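Local coordinates for protein maleate cis-trans isomerase (PDB 4FQ5) that probably catalyses the cis-trans isomerization of the double bond of maleate, giving fumarate, at residues 48-58 / 253-263; 61-69 / 80-91. The protein carries 1 engineered substitution. All blocks are in the same frame, centred on the assembly; numbering follows the deposited sequence.

Interaction 1 of 2, residues 48-58 / 253-263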
# COMPACT_ATOMS: atom_id res chain seq x y z
N LEU A 48 -5.97 10.06 -2.20
CA LEU A 48 -7.23 9.52 -2.72
C LEU A 48 -7.03 8.37 -3.69
O LEU A 48 -7.68 7.32 -3.58
CB LEU A 48 -8.06 10.61 -3.41
CG LEU A 48 -9.18 11.42 -2.74
CD1 LEU A 48 -9.77 10.77 -1.49
CD2 LEU A 48 -8.79 12.87 -2.49
N LEU A 49 -6.14 8.56 -4.66
CA LEU A 49 -5.92 7.58 -5.71
C LEU A 49 -5.16 6.34 -5.19
O LEU A 49 -5.35 5.24 -5.71
CB LEU A 49 -5.22 8.23 -6.92
CG LEU A 49 -6.09 8.72 -8.10
CD1 LEU A 49 -7.57 8.90 -7.80
CD2 LEU A 49 -5.53 9.97 -8.78
N LYS A 50 -4.34 6.54 -4.16
CA LYS A 50 -3.69 5.44 -3.43
C LYS A 50 -4.74 4.56 -2.76
O LYS A 50 -4.65 3.32 -2.81
CB LYS A 50 -2.77 6.00 -2.35
CG LYS A 50 -1.43 5.30 -2.21
CD LYS A 50 -0.30 6.15 -2.77
CE LYS A 50 -0.45 6.38 -4.27
NZ LYS A 50 -0.10 7.78 -4.65
N ALA A 51 -5.72 5.20 -2.13
CA ALA A 51 -6.87 4.49 -1.56
C ALA A 51 -7.65 3.75 -2.65
O ALA A 51 -8.09 2.61 -2.43
CB ALA A 51 -7.78 5.44 -0.79
N ARG A 52 -7.80 4.37 -3.82
CA ARG A 52 -8.51 3.73 -4.94
C ARG A 52 -7.82 2.43 -5.39
O ARG A 52 -8.48 1.47 -5.79
CB ARG A 52 -8.68 4.68 -6.12
CG ARG A 52 -9.66 4.15 -7.17
CD ARG A 52 -9.65 4.98 -8.44
NE ARG A 52 -10.68 4.52 -9.37
CZ ARG A 52 -10.51 3.58 -10.30
NH1 ARG A 52 -9.33 2.97 -10.45
NH2 ARG A 52 -11.53 3.24 -11.09
N GLU A 53 -6.49 2.42 -5.31
CA GLU A 53 -5.69 1.25 -5.70
C GLU A 53 -5.98 0.02 -4.84
O GLU A 53 -5.73 -1.11 -5.26
CB GLU A 53 -4.19 1.59 -5.73
CG GLU A 53 -3.82 2.57 -6.84
CD GLU A 53 -2.35 2.95 -6.88
OE1 GLU A 53 -1.57 2.46 -6.03
OE2 GLU A 53 -1.97 3.75 -7.77
N LEU A 54 -6.51 0.23 -3.64
CA LEU A 54 -6.94 -0.88 -2.77
C LEU A 54 -8.20 -1.55 -3.31
O LEU A 54 -8.52 -2.69 -2.95
CB LEU A 54 -7.21 -0.38 -1.35
CG LEU A 54 -6.02 0.22 -0.60
CD1 LEU A 54 -6.50 0.71 0.75
CD2 LEU A 54 -4.89 -0.79 -0.45
N VAL A 55 -8.90 -0.84 -4.18
CA VAL A 55 -10.26 -1.17 -4.52
C VAL A 55 -10.45 -1.47 -6.02
O VAL A 55 -11.42 -2.12 -6.41
CB VAL A 55 -11.18 -0.04 -3.99
CG1 VAL A 55 -12.29 0.35 -4.95
CG2 VAL A 55 -11.70 -0.40 -2.60
N ALA A 56 -9.51 -1.01 -6.84
CA ALA A 56 -9.60 -1.13 -8.30
C ALA A 56 -8.20 -1.35 -8.88
O ALA A 56 -7.22 -0.97 -8.25
CB ALA A 56 -10.24 0.13 -8.88
N PRO A 57 -8.10 -1.97 -10.08
CA PRO A 57 -6.78 -2.39 -10.57
C PRO A 57 -5.84 -1.29 -11.10
O PRO A 57 -4.63 -1.50 -11.13
CB PRO A 57 -7.11 -3.39 -11.68
CG PRO A 57 -8.44 -2.96 -12.19
CD PRO A 57 -9.18 -2.34 -11.03
N GLU A 58 -6.38 -0.14 -11.51
CA GLU A 58 -5.54 0.94 -12.06
C GLU A 58 -4.49 1.45 -11.09
O GLU A 58 -4.73 1.56 -9.88
CB GLU A 58 -6.40 2.12 -12.54
CG GLU A 58 -7.20 1.82 -13.80
CD GLU A 58 -8.42 0.96 -13.53
OE1 GLU A 58 -8.89 0.31 -14.49
OE2 GLU A 58 -8.90 0.91 -12.38
N LEU A 253 -11.27 11.07 -12.76
CA LEU A 253 -11.72 9.68 -12.92
C LEU A 253 -12.84 9.57 -13.97
O LEU A 253 -12.78 8.71 -14.86
CB LEU A 253 -12.19 9.11 -11.58
CG LEU A 253 -11.34 8.18 -10.70
CD1 LEU A 253 -9.88 8.00 -11.11
CD2 LEU A 253 -11.47 8.59 -9.24
N THR A 254 -13.84 10.44 -13.88
CA THR A 254 -14.95 10.41 -14.83
C THR A 254 -14.48 10.71 -16.26
O THR A 254 -14.98 10.11 -17.22
CB THR A 254 -16.10 11.36 -14.44
OG1 THR A 254 -15.62 12.71 -14.40
CG2 THR A 254 -16.68 11.00 -13.08
N ALA A 255 -13.52 11.62 -16.39
CA ALA A 255 -13.00 11.99 -17.71
C ALA A 255 -12.24 10.83 -18.34
O ALA A 255 -12.10 10.76 -19.56
CB ALA A 255 -12.10 13.22 -17.61
N LEU A 256 -11.76 9.91 -17.50
CA LEU A 256 -11.04 8.73 -17.97
C LEU A 256 -11.93 7.50 -18.06
O LEU A 256 -11.44 6.39 -18.24
CB LEU A 256 -9.86 8.43 -17.06
CG LEU A 256 -8.73 9.46 -17.08
CD1 LEU A 256 -7.79 9.22 -15.91
CD2 LEU A 256 -7.99 9.46 -18.42
N ASP A 257 -13.24 7.72 -17.93
CA ASP A 257 -14.24 6.64 -17.98
C ASP A 257 -13.98 5.54 -16.93
O ASP A 257 -14.19 4.35 -17.18
CB ASP A 257 -14.29 6.05 -19.40
CG ASP A 257 -15.59 5.34 -19.70
OD1 ASP A 257 -16.65 5.80 -19.22
OD2 ASP A 257 -15.55 4.32 -20.42
N LEU A 258 -13.54 5.96 -15.74
CA LEU A 258 -13.25 5.01 -14.66
C LEU A 258 -14.24 5.16 -13.51
O LEU A 258 -14.69 6.27 -13.22
CB LEU A 258 -11.82 5.22 -14.14
CG LEU A 258 -10.66 5.02 -15.12
CD1 LEU A 258 -9.38 5.59 -14.51
CD2 LEU A 258 -10.49 3.55 -15.48
N PRO A 259 -14.58 4.03 -12.84
CA PRO A 259 -15.41 4.06 -11.63
C PRO A 259 -14.84 5.03 -10.59
O PRO A 259 -13.63 5.19 -10.50
CB PRO A 259 -15.30 2.62 -11.11
CG PRO A 259 -15.10 1.81 -12.34
CD PRO A 259 -14.25 2.66 -13.25
N THR A 260 -15.72 5.66 -9.82
CA THR A 260 -15.34 6.76 -8.94
C THR A 260 -15.48 6.39 -7.46
O THR A 260 -15.76 7.25 -6.62
CB THR A 260 -16.19 8.01 -9.24
OG1 THR A 260 -17.58 7.70 -9.07
CG2 THR A 260 -15.95 8.49 -10.66
N ARG A 261 -15.28 5.12 -7.15
CA ARG A 261 -15.34 4.67 -5.77
C ARG A 261 -13.96 4.75 -5.14
O ARG A 261 -13.04 4.01 -5.51
CB ARG A 261 -15.90 3.25 -5.69
CG ARG A 261 -16.27 2.83 -4.28
CD ARG A 261 -16.95 1.47 -4.27
NE ARG A 261 -16.23 0.66 -3.31
CZ ARG A 261 -15.52 -0.42 -3.60
NH1 ARG A 261 -15.46 -0.90 -4.84
NH2 ARG A 261 -14.89 -1.04 -2.63
N VAL A 262 -13.82 5.67 -4.18
CA VAL A 262 -12.56 5.89 -3.48
C VAL A 262 -12.80 5.88 -1.97
O VAL A 262 -13.50 6.75 -1.45
CB VAL A 262 -11.90 7.23 -3.88
CG1 VAL A 262 -10.64 7.46 -3.06
CG2 VAL A 262 -11.58 7.25 -5.37
N PRO A 263 -12.21 4.90 -1.26
CA PRO A 263 -12.34 4.84 0.20
C PRO A 263 -11.89 6.13 0.87
O PRO A 263 -10.78 6.61 0.60
CB PRO A 263 -11.41 3.68 0.57
CG PRO A 263 -11.40 2.81 -0.64
CD PRO A 263 -11.43 3.77 -1.80
O HOH W 1 -13.38 -3.57 -5.16

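Interaction 2 of 2, residues 61-69 / 80-91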
# COMPACT_ATOMS: atom_id res chain seq x y z
N THR A 61 0.50 7.42 -11.61
CA THR A 61 1.73 8.18 -11.39
C THR A 61 1.40 9.66 -11.48
O THR A 61 0.46 10.05 -12.19
CB THR A 61 2.85 7.83 -12.40
OG1 THR A 61 2.40 8.11 -13.74
CG2 THR A 61 3.23 6.36 -12.31
N PHE A 62 2.15 10.48 -10.76
CA PHE A 62 1.81 11.89 -10.59
C PHE A 62 2.90 12.82 -11.11
O PHE A 62 4.08 12.63 -10.81
CB PHE A 62 1.44 12.18 -9.13
CG PHE A 62 0.28 11.36 -8.65
CD1 PHE A 62 -1.03 11.76 -8.93
CD2 PHE A 62 0.49 10.16 -7.97
CE1 PHE A 62 -2.10 10.99 -8.52
CE2 PHE A 62 -0.59 9.38 -7.56
CZ PHE A 62 -1.89 9.80 -7.83
N HIS A 63 2.48 13.81 -11.90
CA HIS A 63 3.39 14.68 -12.64
C HIS A 63 2.91 16.10 -12.55
O HIS A 63 1.80 16.41 -12.96
CB HIS A 63 3.46 14.22 -14.10
CG HIS A 63 3.74 12.74 -14.22
ND1 HIS A 63 4.99 12.24 -14.26
CD2 HIS A 63 2.88 11.64 -14.24
CE1 HIS A 63 4.93 10.90 -14.33
NE2 HIS A 63 3.64 10.53 -14.31
N SER A 64 3.75 16.97 -11.99
CA SER A 64 3.35 18.35 -11.73
C SER A 64 4.10 19.40 -12.54
O SER A 64 5.26 19.20 -12.92
CB SER A 64 3.52 18.69 -10.24
OG SER A 64 2.64 17.91 -9.45
N SER A 65 3.41 20.51 -12.78
CA SER A 65 4.03 21.73 -13.26
C SER A 65 3.55 22.87 -12.37
O SER A 65 2.40 22.87 -11.92
CB SER A 65 3.66 21.98 -14.73
OG SER A 65 4.06 23.28 -15.13
N ARG A 66 4.43 23.83 -12.11
CA ARG A 66 4.17 24.90 -11.17
C ARG A 66 4.03 26.27 -11.82
O ARG A 66 4.75 26.60 -12.77
CB ARG A 66 5.26 24.95 -10.08
CG ARG A 66 5.08 23.87 -9.03
CD ARG A 66 6.16 23.87 -7.95
NE ARG A 66 5.54 23.58 -6.66
CZ ARG A 66 4.97 22.42 -6.34
NH1 ARG A 66 4.97 21.39 -7.19
NH2 ARG A 66 4.40 22.29 -5.15
N MET A 67 3.07 27.04 -11.31
CA MET A 67 2.85 28.44 -11.66
C MET A 67 2.98 29.25 -10.37
O MET A 67 2.28 29.00 -9.40
CB MET A 67 1.47 28.62 -12.30
CG MET A 67 0.35 27.83 -11.62
SD MET A 67 -1.25 28.05 -12.42
CE MET A 67 -2.35 27.40 -11.18
N ARG A 68 3.90 30.21 -10.36
CA ARG A 68 4.28 30.88 -9.12
C ARG A 68 3.17 31.69 -8.45
O ARG A 68 2.52 32.51 -9.09
CB ARG A 68 5.51 31.77 -9.31
CG ARG A 68 6.82 31.03 -9.14
CD ARG A 68 7.94 32.00 -8.82
NE ARG A 68 8.26 32.03 -7.40
CZ ARG A 68 8.94 33.01 -6.80
NH1 ARG A 68 9.37 34.05 -7.50
NH2 ARG A 68 9.20 32.93 -5.51
N MET A 69 2.96 31.40 -7.17
CA MET A 69 2.12 32.20 -6.28
C MET A 69 2.49 31.88 -4.84
O MET A 69 2.64 30.71 -4.48
CB MET A 69 0.63 31.94 -6.50
CG MET A 69 -0.23 32.58 -5.42
SD MET A 69 -2.00 32.45 -5.68
CE MET A 69 -2.29 30.73 -5.25
N MET A 80 -0.39 34.45 -11.90
CA MET A 80 -0.25 32.99 -11.89
C MET A 80 -0.98 32.34 -13.06
O MET A 80 -0.41 31.47 -13.74
CB MET A 80 -0.76 32.42 -10.56
CG MET A 80 -0.47 30.94 -10.38
SD MET A 80 -1.39 30.19 -9.02
CE MET A 80 -3.08 30.47 -9.51
N ASP A 81 -2.23 32.74 -13.29
CA ASP A 81 -3.02 32.19 -14.39
C ASP A 81 -2.36 32.41 -15.75
O ASP A 81 -2.51 31.60 -16.64
CB ASP A 81 -4.44 32.75 -14.39
CG ASP A 81 -5.34 32.03 -15.38
OD1 ASP A 81 -5.60 30.82 -15.18
OD2 ASP A 81 -5.79 32.67 -16.36
N GLY A 82 -1.63 33.52 -15.88
CA GLY A 82 -0.87 33.81 -17.10
C GLY A 82 0.16 32.75 -17.46
O GLY A 82 0.54 32.63 -18.62
N ASP A 83 0.61 31.96 -16.48
CA ASP A 83 1.57 30.87 -16.72
C ASP A 83 0.91 29.55 -17.11
O ASP A 83 1.58 28.53 -17.29
CB ASP A 83 2.46 30.66 -15.50
CG ASP A 83 3.42 31.80 -15.27
OD1 ASP A 83 3.66 32.59 -16.21
OD2 ASP A 83 3.94 31.90 -14.15
N SER A 84 -0.41 29.61 -17.26
CA SER A 84 -1.27 28.47 -17.52
C SER A 84 -0.86 27.66 -18.76
O SER A 84 -0.70 26.44 -18.69
CB SER A 84 -2.70 28.98 -17.71
OG SER A 84 -3.65 28.04 -17.29
N ASP A 85 -0.71 28.36 -19.89
CA ASP A 85 -0.29 27.76 -21.15
C ASP A 85 1.06 27.04 -21.04
O ASP A 85 1.20 25.92 -21.53
CB ASP A 85 -0.21 28.81 -22.26
CG ASP A 85 -1.58 29.25 -22.76
OD1 ASP A 85 -2.61 28.81 -22.22
OD2 ASP A 85 -1.60 30.05 -23.72
N ARG A 86 2.03 27.70 -20.42
CA ARG A 86 3.36 27.12 -20.19
C ARG A 86 3.24 25.79 -19.45
O ARG A 86 3.86 24.80 -19.84
CB ARG A 86 4.28 28.09 -19.43
CG ARG A 86 5.60 27.45 -19.00
CD ARG A 86 6.53 28.35 -18.19
NE ARG A 86 5.98 28.82 -16.90
CZ ARG A 86 5.90 28.11 -15.77
NH1 ARG A 86 5.39 28.68 -14.68
NH2 ARG A 86 6.29 26.84 -15.72
N CYS A 87 2.45 25.78 -18.38
CA CYS A 87 2.27 24.59 -17.55
C CYS A 87 1.64 23.42 -18.32
O CYS A 87 2.08 22.28 -18.18
CB CYS A 87 1.46 24.92 -16.28
SG CYS A 87 2.32 26.00 -15.09
N ALA A 88 0.62 23.72 -19.13
CA ALA A 88 -0.01 22.70 -19.98
C ALA A 88 0.93 22.16 -21.05
O ALA A 88 0.88 20.97 -21.38
CB ALA A 88 -1.30 23.23 -20.60
N LEU A 89 1.78 23.03 -21.62
CA LEU A 89 2.84 22.59 -22.52
C LEU A 89 3.82 21.67 -21.80
O LEU A 89 4.20 20.63 -22.32
CB LEU A 89 3.61 23.79 -23.11
CG LEU A 89 2.93 24.58 -24.24
CD1 LEU A 89 3.57 25.95 -24.42
CD2 LEU A 89 2.95 23.80 -25.56
N GLU A 90 4.21 22.05 -20.59
CA GLU A 90 5.13 21.25 -19.78
C GLU A 90 4.60 19.85 -19.51
O GLU A 90 5.32 18.86 -19.66
CB GLU A 90 5.50 21.98 -18.47
CG GLU A 90 6.47 23.13 -18.69
CD GLU A 90 6.73 23.97 -17.45
OE1 GLU A 90 6.24 23.64 -16.35
OE2 GLU A 90 7.46 24.99 -17.57
N LEU A 91 3.32 19.75 -19.16
CA LEU A 91 2.74 18.47 -18.80
C LEU A 91 2.35 17.62 -20.01
O LEU A 91 2.43 16.39 -19.94
CB LEU A 91 1.56 18.65 -17.83
CG LEU A 91 1.96 19.13 -16.42
CD1 LEU A 91 0.73 19.49 -15.60
CD2 LEU A 91 2.80 18.08 -15.69
O HOH W 2 7.07 23.77 -13.55
O HOH W 3 5.62 31.17 -12.57

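Interaction 1 of 2, residues 48-58 / 253-263
Arg52 reaches across to the carbonyl of Pro259 and holds its O atom side-on with two nitrogens. Arg52 NH2 lies 2.9 Å from Pro259 O and Arg52 NE 3.2 Å from it; both donors approach from the same face of the carbonyl plane, tilted out of it, while the oxygen stays close to the guanidinium plane. CG stands anti to the backbone N (chi1 -168°) and the chain runs on extended to NE, which carries the guanidinium clear of its helix. The third nitrogen, Arg52 NH1, makes a nearly straight salt bridge of 2.9 Å to Glu58 OE2, fixing the group's rotation. A water that donates to Val55 O bonds weakly to Arg261 NH1.

Apolar contacts accompany this grip. The aliphatic part of Arg52 lies across Val262 and runs alongside Leu253 in the opposite sense, with both leucine methyls against CD. Val262 CG1 packs 3.8 Å from Leu48 CD1, and Pro263 CD lies 4.1 Å from Ala51 CB. At the margin Val55 CG1 sits over one face of the Arg261 guanidinium, 3.3 Å above its plane and displaced toward the rim of the group.

A Schellman motif with Asp257 at C-prime ends helix 244-255 and turns the chain back, so that 258-263 runs past Leu48, Ala51 and Arg52 of helix 41-52. Leu49 also meets Phe60 and Phe62 of strand 59-67, while Ala51 packs on Leu54 of the second subunit.

Interaction 2 of 2, residues 61-69 / 80-91
Glu90 OE1 takes the hydroxyl of Ser65 in a short hydrogen bond, 2.5 Å from Ser65 OG, and accepts a second from a water that itself accepts from Arg66 N. The serine meets the carboxylate on its anti side, 32° out of plane; with chi1 at 170° the hydroxyl points away from the backbone N and reaches the helix. The other oxygen, Glu90 OE2, lies in the guanidinium plane of Arg86, 2.9 Å from Arg86 NH2.

Arg86 binds the strand backbone as well. Its NH1 donates to Arg66 O at 2.9 Å, in the carbonyl plane, and NH2 adds a weak bond to the same oxygen. Asp83 OD2 completes the salt-bridge network at the guanidinium edge and also pairs with Arg79. A leucine in place of Arg86 would probably leave Arg66 O without its charged donor and Glu90 OE2 without this salt-bridge partner, while Asp83 would keep Arg79.

Strand 61-67 and helix 84-91 run nearly antiparallel, at 160° with axes 8.0 Å apart, as expected where a helix returns over a parallel sheet in a beta-alpha-beta crossover. Strand 59-67 is the outermost of its sheet within the chain, and helix 84-92 leads on to strand 98-101. Leu91 covers the strand farther back, its CD2 3.4 Å from His63 O and its CG against Ser65 CB.

At the other end Met80 packs against Met67 and Met69. The extended Met67 chain crosses that of Met80 obliquely, with Met67 CG a tight 3.4 Å from Met80 CG and the two CE methyls in contact. Met80 SD rests 3.7 Å from Met69 CB, and Met69 in turn touches the bound maleate.

How the interactions relate
The centres of the two interactions lie 24 Å apart, and both segments of interaction 2 fall between those of interaction 1 along the chain. Helix 41-52 is followed, after a short connection, by strand 59-67, so 48-58 and 61-69 are near-consecutive pieces of one unit; they meet where Phe62 CE1 comes 3.6 Å from Leu49 CD2. Interaction 1 brings the region after the last helix, 244-255, back to the first, joining distant parts of the chain near the second subunit. Interaction 2 is local to the sheet that holds strand 59-67, faces the third subunit and reaches the maleate pocket through Met69, whereas Leu48 in interaction 1 stays about 14 Å from the ligand, measured from its side chain.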